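Local coordinates for membrane-associated protein VP24 (Marburg virus - Musoke, Kenya, 1980, PDB 4OR8) that may serve as a minor matrix protein of the virion, with a part in nucleocapsid assembly and in budding, at residues F105-I110 and F211-R216; T180-V183 and G188-S191; L71-L74 and F78-P81. One frame throughout, in Å; residues are numbered along the deposited sequence.

Along the chain interaction 3 comes first, where the loop after helix 68-73 turns back on its way to helix 84-89. Interaction 1 joins two distant parts, helix 104-115 and strand 210-221, and interaction 2 lies in the chain between them. Interaction 1 packs a helix on the five-stranded mixed sheet, while interaction 2 shapes the loop that enters its strand 192-196; their centres are about 18 Å apart. The centre of interaction 3 lies about 21 Å from that of interaction 1 and 25 Å from that of interaction 2. Interaction 1 thus belongs to the buried core, the others to peripheral loops, and all three have residues approaching the second subunit.

Interaction 1: residues F105-I110 and F211-R216; sequences FLALRI and FLVEVR
No ring or other flat side chain enters between A107 and I110 of helix 105-110 and V213 and V215 of strand 211-216; the flat groups of the two segments pair elsewhere, away from this aliphatic patch. The guanidinium of R109 makes cation-pi contacts with the indoles of W43 and W139, while F105 meets W52, and F211 meets F179, edge to face. On the other side of the strand, the carboxylate of E214 forms a salt bridge with R216. R216 NE makes the main bond, to E214 OE2 at 2.9 Å, nearly along the C-O axis but with the oxygen 26° out of the guanidinium plane. R216 NH2 adds a weak bond to the same E214 OE2 at 3.3 Å, so the second carboxylate oxygen takes no part in this pair.

The patch itself is where helix 104-115 packs on the central mixed sheet of the pyramidal VP24 fold. The axes of segments 105-110 and 211-216 cross at 74° with a closest approach of 8.8 Å. The backbones come nearest at A107, whose CA is 6.0 Å from V213 CA, consistent with its small side chain; CB of A107 stands 4.1 Å from CB of V213. A107 also touches V238 of the adjacent strand 228-239. One helical turn further on, I110 supplies two branches. Its CG2 touches both valines, 3.7 Å from V213 CG1 and 3.8 Å from V215 CG2, and its CD1 reaches V215 CG2 at 3.6 Å. V213 offers CG1, the methyl anti to the backbone N (chi1 176°), whereas V215 uses the one anti to its carbonyl carbon. The side chains of I110 and V213 run past each other in opposite directions. E214 OE1, meanwhile, is hydrogen-bonded to Y22 OH of the second subunit.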
ATOM      1  N   PHE B 105      -9.580  10.464  -3.619  1.00 32.10           N
ATOM      2  CA  PHE B 105     -10.975  10.020  -3.667  1.00 23.77           C
ATOM      3  C   PHE B 105     -11.615  10.261  -5.033  1.00 20.03           C
ATOM      4  O   PHE B 105     -12.583   9.599  -5.402  1.00 24.34           O
ATOM      5  CB  PHE B 105     -11.817  10.641  -2.544  1.00 25.89           C
ATOM      6  CG  PHE B 105     -11.756  12.144  -2.483  1.00 34.43           C
ATOM      7  CD1 PHE B 105     -12.471  12.921  -3.384  1.00 28.37           C
ATOM      8  CD2 PHE B 105     -11.003  12.781  -1.506  1.00 34.86           C
ATOM      9  CE1 PHE B 105     -12.422  14.303  -3.325  1.00 29.62           C
ATOM     10  CE2 PHE B 105     -10.951  14.164  -1.437  1.00 30.24           C
ATOM     11  CZ  PHE B 105     -11.662  14.925  -2.350  1.00 37.99           C
ATOM     12  N   LEU B 106     -11.072  11.217  -5.778  1.00 22.35           N
ATOM     13  CA  LEU B 106     -11.501  11.451  -7.148  1.00 20.27           C
ATOM     14  C   LEU B 106     -10.886  10.388  -8.051  1.00 23.77           C
ATOM     15  O   LEU B 106     -11.484   9.977  -9.046  1.00 24.24           O
ATOM     16  CB  LEU B 106     -11.075  12.846  -7.606  1.00 21.69           C
ATOM     17  CG  LEU B 106     -12.203  13.834  -7.906  1.00 30.76           C
ATOM     18  CD1 LEU B 106     -13.265  13.787  -6.823  1.00 29.83           C
ATOM     19  CD2 LEU B 106     -11.647  15.237  -8.041  1.00 31.00           C
ATOM     20  N   ALA B 107      -9.685   9.944  -7.693  1.00 17.24           N
ATOM     21  CA  ALA B 107      -8.999   8.906  -8.448  1.00 18.51           C
ATOM     22  C   ALA B 107      -9.664   7.558  -8.206  1.00 20.64           C
ATOM     23  O   ALA B 107      -9.721   6.715  -9.100  1.00 23.19           O
ATOM     24  CB  ALA B 107      -7.528   8.855  -8.069  1.00 14.43           C
ATOM     25  N   LEU B 108     -10.163   7.357  -6.990  1.00 18.05           N
ATOM     26  CA  LEU B 108     -10.901   6.147  -6.666  1.00 15.33           C
ATOM     27  C   LEU B 108     -12.198   6.125  -7.452  1.00 19.62           C
ATOM     28  O   LEU B 108     -12.618   5.082  -7.952  1.00 21.02           O
ATOM     29  CB  LEU B 108     -11.210   6.075  -5.170  1.00 12.80           C
ATOM     30  CG  LEU B 108     -12.085   4.885  -4.763  1.00 14.65           C
ATOM     31  CD1 LEU B 108     -11.336   3.581  -4.953  1.00 17.90           C
ATOM     32  CD2 LEU B 108     -12.573   5.018  -3.337  1.00 17.84           C
ATOM     33  N   ARG B 109     -12.828   7.291  -7.551  1.00 18.56           N
ATOM     34  CA  ARG B 109     -14.082   7.433  -8.278  1.00 21.60           C
ATOM     35  C   ARG B 109     -13.883   7.027  -9.730  1.00 17.91           C
ATOM     36  O   ARG B 109     -14.696   6.304 -10.299  1.00 16.98           O
ATOM     37  CB  ARG B 109     -14.573   8.876  -8.190  1.00 21.09           C
ATOM     38  CG  ARG B 109     -15.977   9.110  -8.715  1.00 22.56           C
ATOM     39  CD  ARG B 109     -16.314  10.597  -8.666  1.00 30.52           C
ATOM     40  NE  ARG B 109     -17.545  10.922  -9.381  1.00 29.19           N
ATOM     41  CZ  ARG B 109     -18.699  11.210  -8.792  1.00 31.31           C
ATOM     42  NH1 ARG B 109     -18.790  11.221  -7.468  1.00 32.63           N
ATOM     43  NH2 ARG B 109     -19.765  11.492  -9.529  1.00 35.53           N
ATOM     44  N   ILE B 110     -12.784   7.493 -10.313  1.00 20.70           N
ATOM     45  CA  ILE B 110     -12.411   7.145 -11.677  1.00 18.40           C
ATOM     46  C   ILE B 110     -12.188   5.643 -11.808  1.00 16.49           C
ATOM     47  O   ILE B 110     -12.630   5.017 -12.771  1.00 18.83           O
ATOM     48  CB  ILE B 110     -11.134   7.898 -12.103  1.00 19.35           C
ATOM     49  CG1 ILE B 110     -11.431   9.391 -12.259  1.00 21.37           C
ATOM     50  CG2 ILE B 110     -10.575   7.335 -13.398  1.00 18.94           C
ATOM     51  CD1 ILE B 110     -10.230  10.211 -12.666  1.00 21.38           C
ATOM     52  N   PHE B 211      -1.843   2.451  -6.559  1.00 15.80           N
ATOM     53  CA  PHE B 211      -2.206   2.492  -7.964  1.00 14.10           C
ATOM     54  C   PHE B 211      -2.283   3.916  -8.484  1.00 12.84           C
ATOM     55  O   PHE B 211      -3.069   4.725  -8.001  1.00 19.05           O
ATOM     56  CB  PHE B 211      -3.527   1.761  -8.193  1.00 14.41           C
ATOM     57  CG  PHE B 211      -3.485   0.312  -7.808  1.00 11.97           C
ATOM     58  CD1 PHE B 211      -3.022  -0.639  -8.700  1.00 12.71           C
ATOM     59  CD2 PHE B 211      -3.893  -0.096  -6.550  1.00 10.79           C
ATOM     60  CE1 PHE B 211      -2.975  -1.974  -8.350  1.00 14.58           C
ATOM     61  CE2 PHE B 211      -3.850  -1.429  -6.192  1.00 16.81           C
ATOM     62  CZ  PHE B 211      -3.389  -2.371  -7.095  1.00 19.24           C
ATOM     63  N   LEU B 212      -1.445   4.217  -9.467  1.00 14.64           N
ATOM     64  CA  LEU B 212      -1.453   5.524 -10.102  1.00 18.88           C
ATOM     65  C   LEU B 212      -2.553   5.548 -11.152  1.00 14.12           C
ATOM     66  O   LEU B 212      -2.507   4.797 -12.123  1.00 15.84           O
ATOM     67  CB  LEU B 212      -0.095   5.805 -10.747  1.00 19.16           C
ATOM     68  CG  LEU B 212       0.317   7.266 -10.934  1.00 25.16           C
ATOM     69  CD1 LEU B 212       0.319   8.008  -9.606  1.00 14.71           C
ATOM     70  CD2 LEU B 212       1.686   7.341 -11.589  1.00 20.85           C
ATOM     71  N   VAL B 213      -3.554   6.398 -10.943  1.00 17.28           N
ATOM     72  CA  VAL B 213      -4.671   6.502 -11.872  1.00 16.68           C
ATOM     73  C   VAL B 213      -4.518   7.738 -12.748  1.00 24.39           C
ATOM     74  O   VAL B 213      -4.543   8.866 -12.257  1.00 25.74           O
ATOM     75  CB  VAL B 213      -6.018   6.556 -11.137  1.00 14.81           C
ATOM     76  CG1 VAL B 213      -7.151   6.772 -12.125  1.00 14.49           C
ATOM     77  CG2 VAL B 213      -6.236   5.280 -10.335  1.00 15.13           C
ATOM     78  N   GLU B 214      -4.366   7.514 -14.047  1.00 18.34           N
ATOM     79  CA  GLU B 214      -4.080   8.585 -14.994  1.00 27.54           C
ATOM     80  C   GLU B 214      -5.158   8.693 -16.070  1.00 25.29           C
ATOM     81  O   GLU B 214      -5.560   7.690 -16.658  1.00 28.80           O
ATOM     82  CB  GLU B 214      -2.719   8.333 -15.641  1.00 27.18           C
ATOM     83  CG  GLU B 214      -2.495   9.071 -16.940  1.00 38.70           C
ATOM     84  CD  GLU B 214      -1.231   8.621 -17.645  1.00 46.62           C
ATOM     85  OE1 GLU B 214      -0.551   7.708 -17.127  1.00 37.43           O
ATOM     86  OE2 GLU B 214      -0.919   9.179 -18.719  1.00 47.10           O
ATOM     87  N   VAL B 215      -5.623   9.911 -16.328  1.00 14.31           N
ATOM     88  CA  VAL B 215      -6.638  10.135 -17.354  1.00 21.71           C
ATOM     89  C   VAL B 215      -6.223  11.192 -18.378  1.00 18.85           C
ATOM     90  O   VAL B 215      -5.894  12.323 -18.018  1.00 20.47           O
ATOM     91  CB  VAL B 215      -7.985  10.561 -16.736  1.00 21.19           C
ATOM     92  CG1 VAL B 215      -9.018  10.805 -17.829  1.00 21.43           C
ATOM     93  CG2 VAL B 215      -8.477   9.515 -15.758  1.00 18.57           C
ATOM     94  N   ARG B 216      -6.238  10.818 -19.653  1.00 14.95           N
ATOM     95  CA  ARG B 216      -5.981  11.771 -20.728  1.00 16.25           C
ATOM     96  C   ARG B 216      -7.283  12.080 -21.455  1.00 22.51           C
ATOM     97  O   ARG B 216      -7.832  11.231 -22.155  1.00 24.91           O
ATOM     98  CB  ARG B 216      -4.941  11.223 -21.703  1.00 19.49           C
ATOM     99  CG  ARG B 216      -3.597  10.911 -21.062  1.00 30.66           C
ATOM    100  CD  ARG B 216      -2.656  10.250 -22.053  1.00 30.19           C
ATOM    101  NE  ARG B 216      -1.358   9.936 -21.462  1.00 30.49           N
ATOM    102  CZ  ARG B 216      -0.361   9.353 -22.120  1.00 46.48           C
ATOM    103  NH1 ARG B 216      -0.509   9.018 -23.396  1.00 42.80           N
ATOM    104  NH2 ARG B 216       0.786   9.103 -21.505  1.00 49.12           N
TER

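Interaction 2: residues T180-V183 and G188-S191; sequences TLHV and GKPS
The loop between helix 161-178 and strand 192-196 folds back on itself just before strand 192-196, bringing H182 against K189, P190 and S191. The two segments together bury 282 Å² of surface. The one hydrogen bond between them runs from H182 N to P190 O, 3.2 Å long, with an N-H...O angle of 155°; the donor is somewhat tilted from the plane of the carbonyl. The same oxygen is touched by L181 CD2 at 3.5 Å, so one carbonyl receives both a polar and an apolar neighbour. L181 and P190 also pack on L18 of the second subunit. Within the turn, N185 links the two arms, its ND2 bonded to V183 O and its OD1 to K189 N, and R206 ties the loop to the sheet by bonds to L181 O and to the backbone of S191.

Besides this bond, the lysine crosses the imidazole obliquely. K189 CD lies over one face of the H182 ring, 3.6 Å from the centroid and 19° off the normal, a CH-pi contact displaced toward the rim: K189 CD is 3.4 Å from H182 ND1 and 3.5 Å from H182 CE1. The methylene chain, not the ammonium, does the touching: extended torsions chi2 and chi3 lay CD along the ring, and K189 NZ, past the bend at chi4 (51°), stays 5.5 Å from H182 ND1. At S191, the CA makes a bent CA-H...O contact with H182 O, with 3.1 Å between the carbon and the oxygen.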
ATOM      1  N   THR B 180      -3.240  -8.504  -9.438  1.00 17.67           N
ATOM      2  CA  THR B 180      -2.449  -9.423 -10.240  1.00 17.32           C
ATOM      3  C   THR B 180      -1.392  -8.639 -11.012  1.00 17.44           C
ATOM      4  O   THR B 180      -0.423  -9.212 -11.504  1.00 22.93           O
ATOM      5  CB  THR B 180      -3.314 -10.262 -11.204  1.00 18.54           C
ATOM      6  OG1 THR B 180      -3.821  -9.431 -12.254  1.00 16.19           O
ATOM      7  CG2 THR B 180      -4.474 -10.905 -10.456  1.00 17.12           C
ATOM      8  N   LEU B 181      -1.580  -7.325 -11.102  1.00 19.70           N
ATOM      9  CA  LEU B 181      -0.603  -6.451 -11.744  1.00 14.79           C
ATOM     10  C   LEU B 181       0.691  -6.392 -10.945  1.00 16.78           C
ATOM     11  O   LEU B 181       0.673  -6.337  -9.717  1.00 20.83           O
ATOM     12  CB  LEU B 181      -1.152  -5.031 -11.895  1.00 13.24           C
ATOM     13  CG  LEU B 181      -2.245  -4.747 -12.924  1.00 24.10           C
ATOM     14  CD1 LEU B 181      -2.680  -3.289 -12.832  1.00  9.88           C
ATOM     15  CD2 LEU B 181      -1.763  -5.078 -14.324  1.00 14.79           C
ATOM     16  N   HIS B 182       1.815  -6.400 -11.649  1.00 24.77           N
ATOM     17  CA  HIS B 182       3.105  -6.208 -11.010  1.00 25.02           C
ATOM     18  C   HIS B 182       3.435  -4.725 -10.942  1.00 24.67           C
ATOM     19  O   HIS B 182       3.033  -3.950 -11.808  1.00 26.01           O
ATOM     20  CB  HIS B 182       4.202  -6.943 -11.778  1.00 19.69           C
ATOM     21  CG  HIS B 182       4.169  -8.429 -11.607  1.00 51.32           C
ATOM     22  ND1 HIS B 182       5.150  -9.121 -10.931  1.00 54.92           N
ATOM     23  CD2 HIS B 182       3.272  -9.354 -12.023  1.00 52.51           C
ATOM     24  CE1 HIS B 182       4.859 -10.410 -10.937  1.00 68.57           C
ATOM     25  NE2 HIS B 182       3.725 -10.578 -11.594  1.00 63.06           N
ATOM     26  N   VAL B 183       4.161  -4.334  -9.903  1.00 18.31           N
ATOM     27  CA  VAL B 183       4.710  -2.992  -9.823  1.00 21.11           C
ATOM     28  C   VAL B 183       5.642  -2.822 -11.017  1.00 18.85           C
ATOM     29  O   VAL B 183       6.151  -3.810 -11.546  1.00 20.95           O
ATOM     30  CB  VAL B 183       5.479  -2.792  -8.501  1.00 13.95           C
ATOM     31  CG1 VAL B 183       5.941  -1.357  -8.352  1.00 26.43           C
ATOM     32  CG2 VAL B 183       4.597  -3.169  -7.332  1.00 15.73           C
ATOM     33  N   GLY B 188       9.596  -7.120 -18.333  1.00 29.42           N
ATOM     34  CA  GLY B 188       8.440  -7.384 -19.176  1.00 36.53           C
ATOM     35  C   GLY B 188       7.203  -7.952 -18.509  1.00 35.89           C
ATOM     36  O   GLY B 188       6.584  -8.884 -19.021  1.00 39.89           O
ATOM     37  N   LYS B 189       6.834  -7.389 -17.367  1.00 43.14           N
ATOM     38  CA  LYS B 189       5.627  -7.817 -16.674  1.00 32.31           C
ATOM     39  C   LYS B 189       4.565  -6.728 -16.721  1.00 33.37           C
ATOM     40  O   LYS B 189       4.874  -5.546 -16.552  1.00 31.46           O
ATOM     41  CB  LYS B 189       5.946  -8.210 -15.235  1.00 30.87           C
ATOM     42  CG  LYS B 189       6.644  -9.550 -15.123  1.00 40.44           C
ATOM     43  CD  LYS B 189       6.960  -9.900 -13.681  1.00 58.12           C
ATOM     44  CE  LYS B 189       7.329 -11.370 -13.550  1.00 63.52           C
ATOM     45  NZ  LYS B 189       8.375 -11.770 -14.533  1.00 49.48           N
ATOM     46  N   PRO B 190       3.308  -7.126 -16.973  1.00 25.55           N
ATOM     47  CA  PRO B 190       2.162  -6.218 -17.081  1.00 27.56           C
ATOM     48  C   PRO B 190       2.001  -5.376 -15.826  1.00 14.82           C
ATOM     49  O   PRO B 190       1.573  -5.878 -14.790  1.00 13.89           O
ATOM     50  CB  PRO B 190       0.975  -7.173 -17.224  1.00 29.42           C
ATOM     51  CG  PRO B 190       1.561  -8.401 -17.812  1.00 22.54           C
ATOM     52  CD  PRO B 190       2.917  -8.528 -17.198  1.00 22.02           C
ATOM     53  N   SER B 191       2.351  -4.100 -15.928  1.00 15.51           N
ATOM     54  CA  SER B 191       2.316  -3.212 -14.780  1.00 17.47           C
ATOM     55  C   SER B 191       1.156  -2.230 -14.862  1.00 14.45           C
ATOM     56  O   SER B 191       0.957  -1.425 -13.956  1.00 16.92           O
ATOM     57  CB  SER B 191       3.637  -2.452 -14.661  1.00 21.44           C
ATOM     58  OG  SER B 191       3.900  -1.712 -15.839  1.00 22.44           O
TER

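Interaction 3: residues L71-L74 and F78-P81; sequences LHHL and FVVP
H73 and V79 run past each other in opposite directions, the imidazole presenting a face to one methyl of the valine. V79 CG1 is the atom over that face. It lies nearer the NE2 end than the root of the ring: 3.3 Å from H73 NE2, 3.6 Å from H73 CD2 and 3.9 Å from H73 CE1. H73 reaches this place because CG is anti to the backbone N (chi1 -178°), which carries the ring outward although its CB does not point at the partner. V79, by contrast, points its CB toward segment 71-74, and it is the methyl anti to its carbonyl carbon that makes the contact. F78 O lies oblique to the ring, 3.9 Å from H73 CE1. The backbones come nearest at L74 and V79, whose CA atoms are 6.9 Å apart.

The contact lies where the loop after helix 68-73 turns back against that helix, on the way to helix 84-89. V79 also touches Q84 and R87 of the latter, and R87 NE bonds to L74 O, tying helix 84-89 to segment 71-74. H73 in addition packs on V49 of the second subunit.

Between the two segments the contact buries 140 Å² and rests on van der Waals packing, so it would probably depend little on which imidazole nitrogen of H73 carries hydrogen.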
ATOM      1  N   LEU B  71       3.504  13.670  -4.534  1.00 20.58           N
ATOM      2  CA  LEU B  71       3.069  13.809  -5.925  1.00 23.68           C
ATOM      3  C   LEU B  71       3.296  15.219  -6.452  1.00 29.56           C
ATOM      4  O   LEU B  71       3.750  15.404  -7.583  1.00 23.61           O
ATOM      5  CB  LEU B  71       1.591  13.446  -6.076  1.00 29.42           C
ATOM      6  CG  LEU B  71       1.227  11.963  -6.129  1.00 33.35           C
ATOM      7  CD1 LEU B  71      -0.281  11.802  -6.212  1.00 30.01           C
ATOM      8  CD2 LEU B  71       1.909  11.287  -7.307  1.00 17.90           C
ATOM      9  N   HIS B  72       2.973  16.210  -5.630  1.00 21.79           N
ATOM     10  CA  HIS B  72       3.154  17.596  -6.024  1.00 24.31           C
ATOM     11  C   HIS B  72       4.629  17.944  -6.185  1.00 22.88           C
ATOM     12  O   HIS B  72       5.010  18.638  -7.125  1.00 36.09           O
ATOM     13  CB  HIS B  72       2.469  18.537  -5.032  1.00 25.01           C
ATOM     14  CG  HIS B  72       0.986  18.631  -5.219  1.00 28.16           C
ATOM     15  ND1 HIS B  72       0.102  17.769  -4.607  1.00 31.06           N
ATOM     16  CD2 HIS B  72       0.233  19.480  -5.957  1.00 21.82           C
ATOM     17  CE1 HIS B  72      -1.132  18.086  -4.957  1.00 31.21           C
ATOM     18  NE2 HIS B  72      -1.079  19.121  -5.776  1.00 27.27           N
ATOM     19  N   HIS B  73       5.456  17.441  -5.278  1.00 18.41           N
ATOM     20  CA  HIS B  73       6.887  17.706  -5.328  1.00 27.81           C
ATOM     21  C   HIS B  73       7.560  17.075  -6.552  1.00 26.70           C
ATOM     22  O   HIS B  73       8.475  17.654  -7.134  1.00 24.01           O
ATOM     23  CB  HIS B  73       7.568  17.221  -4.050  1.00 26.83           C
ATOM     24  CG  HIS B  73       9.037  17.496  -4.013  1.00 34.75           C
ATOM     25  ND1 HIS B  73       9.559  18.765  -4.144  1.00 40.55           N
ATOM     26  CD2 HIS B  73      10.097  16.666  -3.870  1.00 33.57           C
ATOM     27  CE1 HIS B  73      10.876  18.706  -4.077  1.00 45.17           C
ATOM     28  NE2 HIS B  73      11.229  17.444  -3.911  1.00 45.21           N
ATOM     29  N   LEU B  74       7.097  15.892  -6.939  1.00 20.50           N
ATOM     30  CA  LEU B  74       7.658  15.181  -8.085  1.00 22.91           C
ATOM     31  C   LEU B  74       7.442  15.904  -9.421  1.00 26.37           C
ATOM     32  O   LEU B  74       8.060  15.556 -10.429  1.00 19.12           O
ATOM     33  CB  LEU B  74       7.090  13.763  -8.160  1.00 17.39           C
ATOM     34  CG  LEU B  74       7.472  12.791  -7.043  1.00 14.83           C
ATOM     35  CD1 LEU B  74       6.731  11.473  -7.208  1.00 16.43           C
ATOM     36  CD2 LEU B  74       8.971  12.564  -7.022  1.00 14.83           C
ATOM     37  N   PHE B  78      13.604  19.828  -9.242  1.00 27.33           N
ATOM     38  CA  PHE B  78      14.580  20.013  -8.177  1.00 29.78           C
ATOM     39  C   PHE B  78      14.383  18.989  -7.066  1.00 27.28           C
ATOM     40  O   PHE B  78      14.235  19.333  -5.896  1.00 37.86           O
ATOM     41  CB  PHE B  78      14.519  21.444  -7.640  1.00 29.41           C
ATOM     42  CG  PHE B  78      14.709  22.482  -8.704  1.00 29.40           C
ATOM     43  CD1 PHE B  78      15.966  22.736  -9.221  1.00 19.64           C
ATOM     44  CD2 PHE B  78      13.629  23.182  -9.205  1.00 23.21           C
ATOM     45  CE1 PHE B  78      16.141  23.677 -10.210  1.00 23.04           C
ATOM     46  CE2 PHE B  78      13.800  24.125 -10.192  1.00 22.22           C
ATOM     47  CZ  PHE B  78      15.057  24.371 -10.698  1.00 24.26           C
ATOM     48  N   VAL B  79      14.375  17.721  -7.459  1.00 26.05           N
ATOM     49  CA  VAL B  79      14.248  16.622  -6.519  1.00 27.94           C
ATOM     50  C   VAL B  79      15.578  15.896  -6.444  1.00 22.48           C
ATOM     51  O   VAL B  79      16.380  15.963  -7.374  1.00 35.20           O
ATOM     52  CB  VAL B  79      13.149  15.634  -6.953  1.00 28.44           C
ATOM     53  CG1 VAL B  79      11.804  16.333  -7.003  1.00 25.58           C
ATOM     54  CG2 VAL B  79      13.483  15.028  -8.309  1.00 18.46           C
ATOM     55  N   VAL B  80      15.815  15.221  -5.326  1.00 20.77           N
ATOM     56  CA  VAL B  80      17.019  14.421  -5.156  1.00 27.59           C
ATOM     57  C   VAL B  80      17.093  13.371  -6.272  1.00 32.58           C
ATOM     58  O   VAL B  80      16.059  12.898  -6.748  1.00 28.39           O
ATOM     59  CB  VAL B  80      17.062  13.768  -3.751  1.00 25.50           C
ATOM     60  CG1 VAL B  80      17.023  14.838  -2.680  1.00 13.14           C
ATOM     61  CG2 VAL B  80      15.905  12.800  -3.563  1.00 18.31           C
ATOM     62  N   PRO B  81      18.318  13.027  -6.710  1.00 34.87           N
ATOM     63  CA  PRO B  81      18.570  12.131  -7.846  1.00 26.70           C
ATOM     64  C   PRO B  81      17.763  10.832  -7.844  1.00 34.60           C
ATOM     65  O   PRO B  81      17.475  10.299  -8.917  1.00 43.87           O
ATOM     66  CB  PRO B  81      20.058  11.819  -7.708  1.00 27.17           C
ATOM     67  CG  PRO B  81      20.622  13.050  -7.107  1.00 28.24           C
ATOM     68  CD  PRO B  81      19.574  13.569  -6.161  1.00 29.42           C
TER